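Local coordinates for protein L-methionine gamma-lyase (Fusobacterium nucleatum subsp. nucleatum, PDB 6LXU) that belongs to the Cys/Met metabolism family of pyridoxal-phosphate-dependent enzymes and carries its cofactor covalently on a lysine, at residues T189-L201 against K305-F317. Sequence-based numbering, arbitrary orientation.
Sequences TFATPYMQKPLKL and KKQMKDFGAMISF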
ATOM      1  N   THR A 189      -6.936 -22.025  13.551  1.00  5.15           N
ATOM      2  CA  THR A 189      -7.009 -21.477  12.192  1.00  5.12           C
ATOM      3  C   THR A 189      -8.255 -21.922  11.427  1.00  5.25           C
ATOM      4  O   THR A 189      -8.987 -21.098  10.895  1.00  5.47           O
ATOM      5  CB  THR A 189      -5.752 -21.857  11.390  1.00  5.13           C
ATOM      6  OG1 THR A 189      -4.596 -21.271  12.002  1.00  5.32           O
ATOM      7  CG2 THR A 189      -5.826 -21.365   9.962  1.00  5.21           C
ATOM      8  N   PHE A 190      -8.468 -23.236  11.338  1.00  5.49           N
ATOM      9  CA  PHE A 190      -9.554 -23.761  10.503  1.00  5.90           C
ATOM     10  C   PHE A 190     -10.924 -23.361  11.015  1.00  5.66           C
ATOM     11  O   PHE A 190     -11.819 -23.028  10.245  1.00  6.00           O
ATOM     12  CB  PHE A 190      -9.513 -25.294  10.450  1.00  6.29           C
ATOM     13  CG  PHE A 190      -8.557 -25.891   9.446  1.00  7.00           C
ATOM     14  CD1 PHE A 190      -7.452 -25.201   8.928  1.00  7.26           C
ATOM     15  CD2 PHE A 190      -8.789 -27.182   9.001  1.00  7.93           C
ATOM     16  CE1 PHE A 190      -6.593 -25.803   8.012  1.00  7.90           C
ATOM     17  CE2 PHE A 190      -7.934 -27.792   8.089  1.00  8.43           C
ATOM     18  CZ  PHE A 190      -6.843 -27.096   7.591  1.00  8.66           C
ATOM     19  N   ALA A 191     -11.110 -23.454  12.334  1.00  5.63           N
ATOM     20  CA  ALA A 191     -12.421 -23.207  12.919  1.00  5.71           C
ATOM     21  C   ALA A 191     -12.742 -21.725  12.987  1.00  5.73           C
ATOM     22  O   ALA A 191     -13.875 -21.319  12.715  1.00  5.78           O
ATOM     23  CB  ALA A 191     -12.512 -23.826  14.301  1.00  5.79           C
ATOM     24  N   THR A 192     -11.743 -20.929  13.371  1.00  5.64           N
ATOM     25  CA  THR A 192     -11.874 -19.485  13.587  1.00  5.82           C
ATOM     26  C   THR A 192     -12.732 -19.199  14.818  1.00  6.09           C
ATOM     27  O   THR A 192     -13.496 -20.069  15.259  1.00  6.11           O
ATOM     28  CB  THR A 192     -12.474 -18.702  12.384  1.00  5.80           C
ATOM     29  OG1 THR A 192     -13.914 -18.706  12.453  1.00  5.96           O
ATOM     30  CG2 THR A 192     -12.013 -19.223  11.030  1.00  5.81           C
ATOM     31  N   PRO A 193     -12.671 -17.969  15.345  1.00  6.47           N
ATOM     32  CA  PRO A 193     -13.573 -17.653  16.466  1.00  6.93           C
ATOM     33  C   PRO A 193     -15.048 -17.564  16.105  1.00  7.08           C
ATOM     34  O   PRO A 193     -15.881 -17.492  17.022  1.00  7.68           O
ATOM     35  CB  PRO A 193     -13.041 -16.327  17.002  1.00  7.21           C
ATOM     36  CG  PRO A 193     -12.241 -15.759  15.899  1.00  7.19           C
ATOM     37  CD  PRO A 193     -11.669 -16.908  15.136  1.00  6.73           C
ATOM     38  N   TYR A 194     -15.406 -17.587  14.826  1.00  7.14           N
ATOM     39  CA  TYR A 194     -16.809 -17.754  14.426  1.00  7.67           C
ATOM     40  C   TYR A 194     -17.361 -19.107  14.863  1.00  7.59           C
ATOM     41  O   TYR A 194     -18.556 -19.205  15.173  1.00  8.63           O
ATOM     42  CB  TYR A 194     -16.936 -17.573  12.904  1.00  8.33           C
ATOM     43  CG  TYR A 194     -18.312 -17.744  12.321  1.00  9.29           C
ATOM     44  CD1 TYR A 194     -19.179 -16.663  12.245  1.00 11.12           C
ATOM     45  CD2 TYR A 194     -18.725 -18.946  11.781  1.00  9.97           C
ATOM     46  CE1 TYR A 194     -20.427 -16.767  11.678  1.00 12.06           C
ATOM     47  CE2 TYR A 194     -19.998 -19.085  11.231  1.00 10.91           C
ATOM     48  CZ  TYR A 194     -20.839 -17.985  11.202  1.00 11.62           C
ATOM     49  OH  TYR A 194     -22.095 -18.074  10.647  1.00 13.95           O
ATOM     50  N   MET A 195     -16.529 -20.142  14.872  1.00  7.21           N
ATOM     51  CA  MET A 195     -16.986 -21.485  15.228  1.00  7.35           C
ATOM     52  C   MET A 195     -16.536 -21.971  16.588  1.00  7.32           C
ATOM     53  O   MET A 195     -17.266 -22.751  17.212  1.00  7.84           O
ATOM     54  CB  MET A 195     -16.541 -22.502  14.183  1.00  7.54           C
ATOM     55  CG  MET A 195     -17.202 -22.251  12.852  1.00  8.25           C
ATOM     56  SD  MET A 195     -16.632 -23.309  11.522  1.00  8.90           S
ATOM     57  CE  MET A 195     -15.901 -22.095  10.429  1.00  8.49           C
ATOM     58  N   GLN A 196     -15.355 -21.580  17.053  1.00  7.02           N
ATOM     59  CA  GLN A 196     -14.744 -22.233  18.206  1.00  7.28           C
ATOM     60  C   GLN A 196     -13.930 -21.205  18.954  1.00  7.04           C
ATOM     61  O   GLN A 196     -13.196 -20.437  18.324  1.00  7.10           O
ATOM     62  CB  GLN A 196     -13.848 -23.340  17.659  1.00  7.67           C
ATOM     63  CG  GLN A 196     -13.179 -24.268  18.642  1.00  7.96           C
ATOM     64  CD  GLN A 196     -12.568 -25.457  17.924  1.00  7.77           C
ATOM     65  OE1 GLN A 196     -13.163 -26.532  17.863  1.00  8.39           O
ATOM     66  NE2 GLN A 196     -11.387 -25.262  17.339  1.00  7.40           N
ATOM     67  N   LYS A 197     -14.063 -21.175  20.286  1.00  7.41           N
ATOM     68  CA  LYS A 197     -13.334 -20.238  21.132  1.00  7.73           C
ATOM     69  C   LYS A 197     -12.607 -21.026  22.221  1.00  7.53           C
ATOM     70  O   LYS A 197     -13.130 -21.233  23.333  1.00  7.39           O
ATOM     71  CB  LYS A 197     -14.264 -19.173  21.718  1.00  8.39           C
ATOM     72  CG  LYS A 197     -14.925 -18.307  20.647  1.00  8.96           C
ATOM     73  CD  LYS A 197     -15.544 -17.048  21.235  1.00  9.75           C
ATOM     74  CE  LYS A 197     -16.429 -16.324  20.231  1.00 10.22           C
ATOM     75  NZ  LYS A 197     -16.723 -14.927  20.646  1.00 10.82           N
ATOM     76  N   PRO A 198     -11.412 -21.527  21.896  1.00  7.24           N
ATOM     77  CA  PRO A 198     -10.735 -22.445  22.806  1.00  7.41           C
ATOM     78  C   PRO A 198     -10.490 -21.895  24.210  1.00  7.75           C
ATOM     79  O   PRO A 198     -10.489 -22.686  25.180  1.00  7.53           O
ATOM     80  CB  PRO A 198      -9.416 -22.751  22.074  1.00  7.35           C
ATOM     81  CG  PRO A 198      -9.745 -22.569  20.626  1.00  7.37           C
ATOM     82  CD  PRO A 198     -10.688 -21.410  20.608  1.00  7.22           C
ATOM     83  N   LEU A 199     -10.282 -20.595  24.354  1.00  8.00           N
ATOM     84  CA  LEU A 199     -10.026 -20.047  25.688  1.00  8.92           C
ATOM     85  C   LEU A 199     -11.214 -20.267  26.619  1.00  9.47           C
ATOM     86  O   LEU A 199     -11.026 -20.453  27.829  1.00 10.57           O
ATOM     87  CB  LEU A 199      -9.689 -18.559  25.612  1.00  9.18           C
ATOM     88  CG  LEU A 199      -8.449 -18.211  24.775  1.00  9.39           C
ATOM     89  CD1 LEU A 199      -8.256 -16.711  24.748  1.00  9.76           C
ATOM     90  CD2 LEU A 199      -7.184 -18.898  25.274  1.00  9.73           C
ATOM     91  N   LYS A 200     -12.419 -20.311  26.067  1.00  9.80           N
ATOM     92  CA  LYS A 200     -13.620 -20.558  26.879  1.00 10.88           C
ATOM     93  C   LYS A 200     -13.720 -22.004  27.340  1.00 10.87           C
ATOM     94  O   LYS A 200     -14.549 -22.313  28.219  1.00 12.35           O
ATOM     95  CB  LYS A 200     -14.868 -20.136  26.103  1.00 12.33           C
ATOM     96  CG  LYS A 200     -14.832 -18.668  25.700  1.00 14.20           C
ATOM     97  CD  LYS A 200     -16.121 -18.201  25.051  1.00 16.42           C
ATOM     98  CE  LYS A 200     -17.218 -17.970  26.077  1.00 18.24           C
ATOM     99  NZ  LYS A 200     -18.370 -17.251  25.481  1.00 20.20           N
ATOM    100  N   LEU A 201     -12.889 -22.886  26.781  1.00 10.42           N
ATOM    101  CA  LEU A 201     -12.848 -24.304  27.124  1.00 10.50           C
ATOM    102  C   LEU A 201     -11.679 -24.656  28.041  1.00 10.23           C
ATOM    103  O   LEU A 201     -11.464 -25.827  28.322  1.00 11.03           O
ATOM    104  CB  LEU A 201     -12.790 -25.140  25.839  1.00 10.78           C
ATOM    105  CG  LEU A 201     -13.920 -24.831  24.849  1.00 11.39           C
ATOM    106  CD1 LEU A 201     -13.725 -25.649  23.585  1.00 11.82           C
ATOM    107  CD2 LEU A 201     -15.301 -25.089  25.433  1.00 11.94           C
ATOM    108  N   LYS A 305     -19.884 -31.193  17.460  1.00 11.10           N
ATOM    109  CA  LYS A 305     -21.173 -30.575  17.770  1.00 12.40           C
ATOM    110  C   LYS A 305     -21.157 -29.812  19.102  1.00 11.65           C
ATOM    111  O   LYS A 305     -21.845 -28.813  19.247  1.00 12.84           O
ATOM    112  CB  LYS A 305     -22.272 -31.636  17.772  1.00 14.07           C
ATOM    113  CG  LYS A 305     -23.683 -31.077  17.862  1.00 16.55           C
ATOM    114  CD  LYS A 305     -24.695 -32.207  17.833  1.00 18.70           C
ATOM    115  CE  LYS A 305     -26.118 -31.672  17.877  1.00 20.94           C
ATOM    116  NZ  LYS A 305     -27.118 -32.763  18.026  1.00 23.07           N
ATOM    117  N   LYS A 306     -20.373 -30.274  20.069  1.00 11.20           N
ATOM    118  CA  LYS A 306     -20.284 -29.600  21.354  1.00 11.27           C
ATOM    119  C   LYS A 306     -19.404 -28.370  21.345  1.00 10.53           C
ATOM    120  O   LYS A 306     -19.678 -27.429  22.074  1.00 11.40           O
ATOM    121  CB  LYS A 306     -19.709 -30.534  22.405  1.00 12.21           C
ATOM    122  CG  LYS A 306     -20.589 -31.668  22.893  1.00 13.12           C
ATOM    123  CD  LYS A 306     -21.688 -31.116  23.762  1.00 13.60           C
ATOM    124  CE  LYS A 306     -22.475 -32.210  24.455  1.00 14.27           C
ATOM    125  NZ  LYS A 306     -23.473 -31.621  25.374  1.00 14.74           N
ATOM    126  N   GLN A 307     -18.298 -28.388  20.589  1.00  9.49           N
ATOM    127  CA  GLN A 307     -17.313 -27.300  20.678  1.00  9.01           C
ATOM    128  C   GLN A 307     -17.269 -26.368  19.464  1.00  8.52           C
ATOM    129  O   GLN A 307     -16.549 -25.376  19.517  1.00  8.95           O
ATOM    130  CB  GLN A 307     -15.919 -27.853  21.012  1.00  9.00           C
ATOM    131  CG  GLN A 307     -15.211 -28.539  19.864  1.00  8.93           C
ATOM    132  CD  GLN A 307     -13.927 -29.257  20.244  1.00  8.61           C
ATOM    133  OE1 GLN A 307     -13.573 -29.404  21.423  1.00  8.42           O
ATOM    134  NE2 GLN A 307     -13.220 -29.741  19.229  1.00  8.58           N
ATOM    135  N   MET A 308     -18.040 -26.671  18.419  1.00  8.38           N
ATOM    136  CA  MET A 308     -18.067 -25.849  17.206  1.00  8.59           C
ATOM    137  C   MET A 308     -19.484 -25.359  16.950  1.00  8.68           C
ATOM    138  O   MET A 308     -20.428 -26.155  16.937  1.00  9.82           O
ATOM    139  CB  MET A 308     -17.611 -26.631  15.978  1.00  8.58           C
ATOM    140  CG  MET A 308     -16.229 -27.251  16.101  1.00  8.50           C
ATOM    141  SD  MET A 308     -15.700 -28.103  14.603  1.00  8.48           S
ATOM    142  CE  MET A 308     -15.345 -26.753  13.483  1.00  8.24           C
ATOM    143  N   LYS A 309     -19.635 -24.066  16.701  1.00  8.72           N
ATOM    144  CA  LYS A 309     -20.945 -23.491  16.383  1.00  9.64           C
ATOM    145  C   LYS A 309     -21.399 -23.814  14.972  1.00  9.20           C
ATOM    146  O   LYS A 309     -22.596 -23.780  14.692  1.00 10.49           O
ATOM    147  CB  LYS A 309     -20.926 -21.982  16.580  1.00 11.21           C
ATOM    148  CG  LYS A 309     -20.685 -21.566  18.019  1.00 13.83           C
ATOM    149  CD  LYS A 309     -20.697 -20.053  18.107  1.00 16.42           C
ATOM    150  CE  LYS A 309     -20.408 -19.539  19.502  1.00 18.78           C
ATOM    151  NZ  LYS A 309     -20.412 -18.049  19.537  1.00 20.35           N
ATOM    152  N   ASP A 310     -20.445 -24.075  14.082  1.00  8.81           N
ATOM    153  CA  ASP A 310     -20.730 -24.597  12.750  1.00  9.12           C
ATOM    154  C   ASP A 310     -19.541 -25.480  12.406  1.00  8.39           C
ATOM    155  O   ASP A 310     -18.531 -25.464  13.108  1.00  8.29           O
ATOM    156  CB  ASP A 310     -20.942 -23.459  11.738  1.00 10.26           C
ATOM    157  CG  ASP A 310     -21.798 -23.865  10.547  1.00 11.63           C
ATOM    158  OD1 ASP A 310     -21.930 -25.081  10.277  1.00 13.18           O
ATOM    159  OD2 ASP A 310     -22.353 -22.966   9.890  1.00 13.02           O
ATOM    160  N   PHE A 311     -19.671 -26.255  11.334  1.00  8.57           N
ATOM    161  CA  PHE A 311     -18.767 -27.373  11.087  1.00  8.85           C
ATOM    162  C   PHE A 311     -17.668 -27.093  10.069  1.00  8.49           C
ATOM    163  O   PHE A 311     -16.911 -27.991   9.726  1.00  8.66           O
ATOM    164  CB  PHE A 311     -19.571 -28.606  10.669  1.00  9.65           C
ATOM    165  CG  PHE A 311     -20.471 -29.135  11.759  1.00 10.40           C
ATOM    166  CD1 PHE A 311     -19.943 -29.793  12.857  1.00 11.01           C
ATOM    167  CD2 PHE A 311     -21.855 -29.018  11.656  1.00 11.15           C
ATOM    168  CE1 PHE A 311     -20.774 -30.315  13.848  1.00 11.82           C
ATOM    169  CE2 PHE A 311     -22.691 -29.536  12.645  1.00 12.01           C
ATOM    170  CZ  PHE A 311     -22.149 -30.180  13.738  1.00 12.15           C
ATOM    171  N   GLY A 312     -17.564 -25.842   9.632  1.00  8.18           N
ATOM    172  CA  GLY A 312     -16.446 -25.374   8.840  1.00  8.04           C
ATOM    173  C   GLY A 312     -16.657 -25.370   7.355  1.00  7.42           C
ATOM    174  O   GLY A 312     -17.689 -25.801   6.836  1.00  7.59           O
ATOM    175  N   ALA A 313     -15.656 -24.841   6.662  1.00  7.24           N
ATOM    176  CA  ALA A 313     -15.717 -24.717   5.220  1.00  7.11           C
ATOM    177  C   ALA A 313     -14.591 -25.452   4.514  1.00  7.07           C
ATOM    178  O   ALA A 313     -14.385 -25.269   3.312  1.00  7.30           O
ATOM    179  CB  ALA A 313     -15.768 -23.253   4.844  1.00  7.34           C
ATOM    180  N   MET A 314     -13.882 -26.310   5.256  1.00  6.77           N
ATOM    181  CA  MET A 314     -12.941 -27.257   4.669  1.00  7.27           C
ATOM    182  C   MET A 314     -13.652 -28.582   4.469  1.00  7.26           C
ATOM    183  O   MET A 314     -14.437 -29.018   5.334  1.00  7.26           O
ATOM    184  CB  MET A 314     -11.741 -27.453   5.577  1.00  7.81           C
ATOM    185  CG  MET A 314     -10.899 -26.195   5.730  1.00  8.11           C
ATOM    186  SD  MET A 314     -10.243 -25.514   4.198  1.00  9.75           S
ATOM    187  CE  MET A 314      -9.274 -26.871   3.545  1.00 10.73           C
ATOM    188  N   ILE A 315     -13.392 -29.217   3.336  1.00  7.00           N
ATOM    189  CA  ILE A 315     -13.947 -30.552   3.037  1.00  7.48           C
ATOM    190  C   ILE A 315     -12.823 -31.347   2.422  1.00  7.92           C
ATOM    191  O   ILE A 315     -12.168 -30.855   1.491  1.00  8.84           O
ATOM    192  CB  ILE A 315     -15.093 -30.504   2.013  1.00  7.50           C
ATOM    193  CG1 ILE A 315     -16.185 -29.502   2.410  1.00  7.68           C
ATOM    194  CG2 ILE A 315     -15.678 -31.909   1.841  1.00  7.69           C
ATOM    195  CD1 ILE A 315     -17.164 -29.200   1.299  1.00  7.68           C
ATOM    196  N   SER A 316     -12.595 -32.573   2.878  1.00  7.90           N
ATOM    197  CA  SER A 316     -11.765 -33.483   2.092  1.00  8.35           C
ATOM    198  C   SER A 316     -12.616 -34.651   1.642  1.00  8.27           C
ATOM    199  O   SER A 316     -13.641 -34.965   2.244  1.00  8.61           O
ATOM    200  CB  SER A 316     -10.548 -33.965   2.851  1.00  8.81           C
ATOM    201  OG  SER A 316      -9.709 -32.870   3.145  1.00 10.26           O
ATOM    202  N   PHE A 317     -12.212 -35.281   0.555  1.00  8.38           N
ATOM    203  CA  PHE A 317     -12.999 -36.401   0.053  1.00  8.74           C
ATOM    204  C   PHE A 317     -12.104 -37.331  -0.728  1.00  8.74           C
ATOM    205  O   PHE A 317     -11.078 -36.932  -1.267  1.00  9.22           O
ATOM    206  CB  PHE A 317     -14.213 -35.930  -0.766  1.00  9.20           C
ATOM    207  CG  PHE A 317     -13.884 -35.049  -1.947  1.00  9.54           C
ATOM    208  CD1 PHE A 317     -13.730 -33.666  -1.802  1.00  9.40           C
ATOM    209  CD2 PHE A 317     -13.783 -35.590  -3.223  1.00  9.98           C
ATOM    210  CE1 PHE A 317     -13.457 -32.865  -2.902  1.00 10.01           C
ATOM    211  CE2 PHE A 317     -13.511 -34.793  -4.323  1.00 10.46           C
ATOM    212  CZ  PHE A 317     -13.345 -33.424  -4.163  1.00 10.27           C
TER
HETATM  213  O   HOH W   1     -13.203 -24.104   8.049  1.00  7.98           O
HETATM  214  O   HOH W   2     -18.617 -16.772  17.563  1.00 26.36           O
HETATM  215  O   HOH W   3     -22.899 -20.463   9.893  1.00 19.70           O
HETATM  216  O   HOH W   4     -12.977 -28.794  16.395  1.00  7.81           O
HETATM  217  O   HOH W   5     -15.896 -23.261  21.212  1.00 13.83           O
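Met195 and Lys309 bring the two backbones together, their CA atoms 4.6 Å apart, and a single direct hydrogen bond joins them: Lys309 N donates to Met195 O at 2.8 Å, nearly straight (161°) and on a lone pair in the carbonyl plane. The same oxygen also takes a CA-H...O contact from Met308. Beyond it, the Met195 side chain lies along residues 310-312. With CG anti to its own carbonyl carbon (chi1 -65°), it runs along the Asp310 carbonyl, with SD 3.3 Å from Asp310 O, a buried oxygen with no hydrogen-bond partner, and equally close to Gly312 N; the bend at chi3 then lays CE against Gly312 CA. Met308 CE closes in on Met195 SD and Ala191 CB. Farther along, Met314 turns its CG over one face of the Phe190 ring, 4.2 Å from the centroid, and its sulfur stands more distantly above that face.

Near the end of helix 301-307, Gln196 and Gln307 run side by side, their amide planes almost perpendicular (86°). They do not bond directly; water 4 donates to Gln196 OE1 and accepts from Gln307 NE2, while Asn188 and Thr158 O hold Gln196 NE2, and Gln307 bonds through NE2 to Val167 O and through OE1 to Leu169 N. The Leu201 side chain crosses that of Gln307 at about a right angle, CD1 4.0 Å from Gln307 CB. Other waters link Phe190 O to Ala313 N and Tyr194 OH to Asp310 OD2, which also pairs with Arg275. The extended Lys309 chain passes Tyr194 O with its CD, and NZ donates to a water bound to Pro193 O.

Part direct packing, part bridging water, this seam ties the ST turn at Thr192, after strand 183-187, to the link between helix 301-307 and strand 314-319, joining the large, cofactor-bearing part to the C-terminal part of an aminotransferase-like PLP fold.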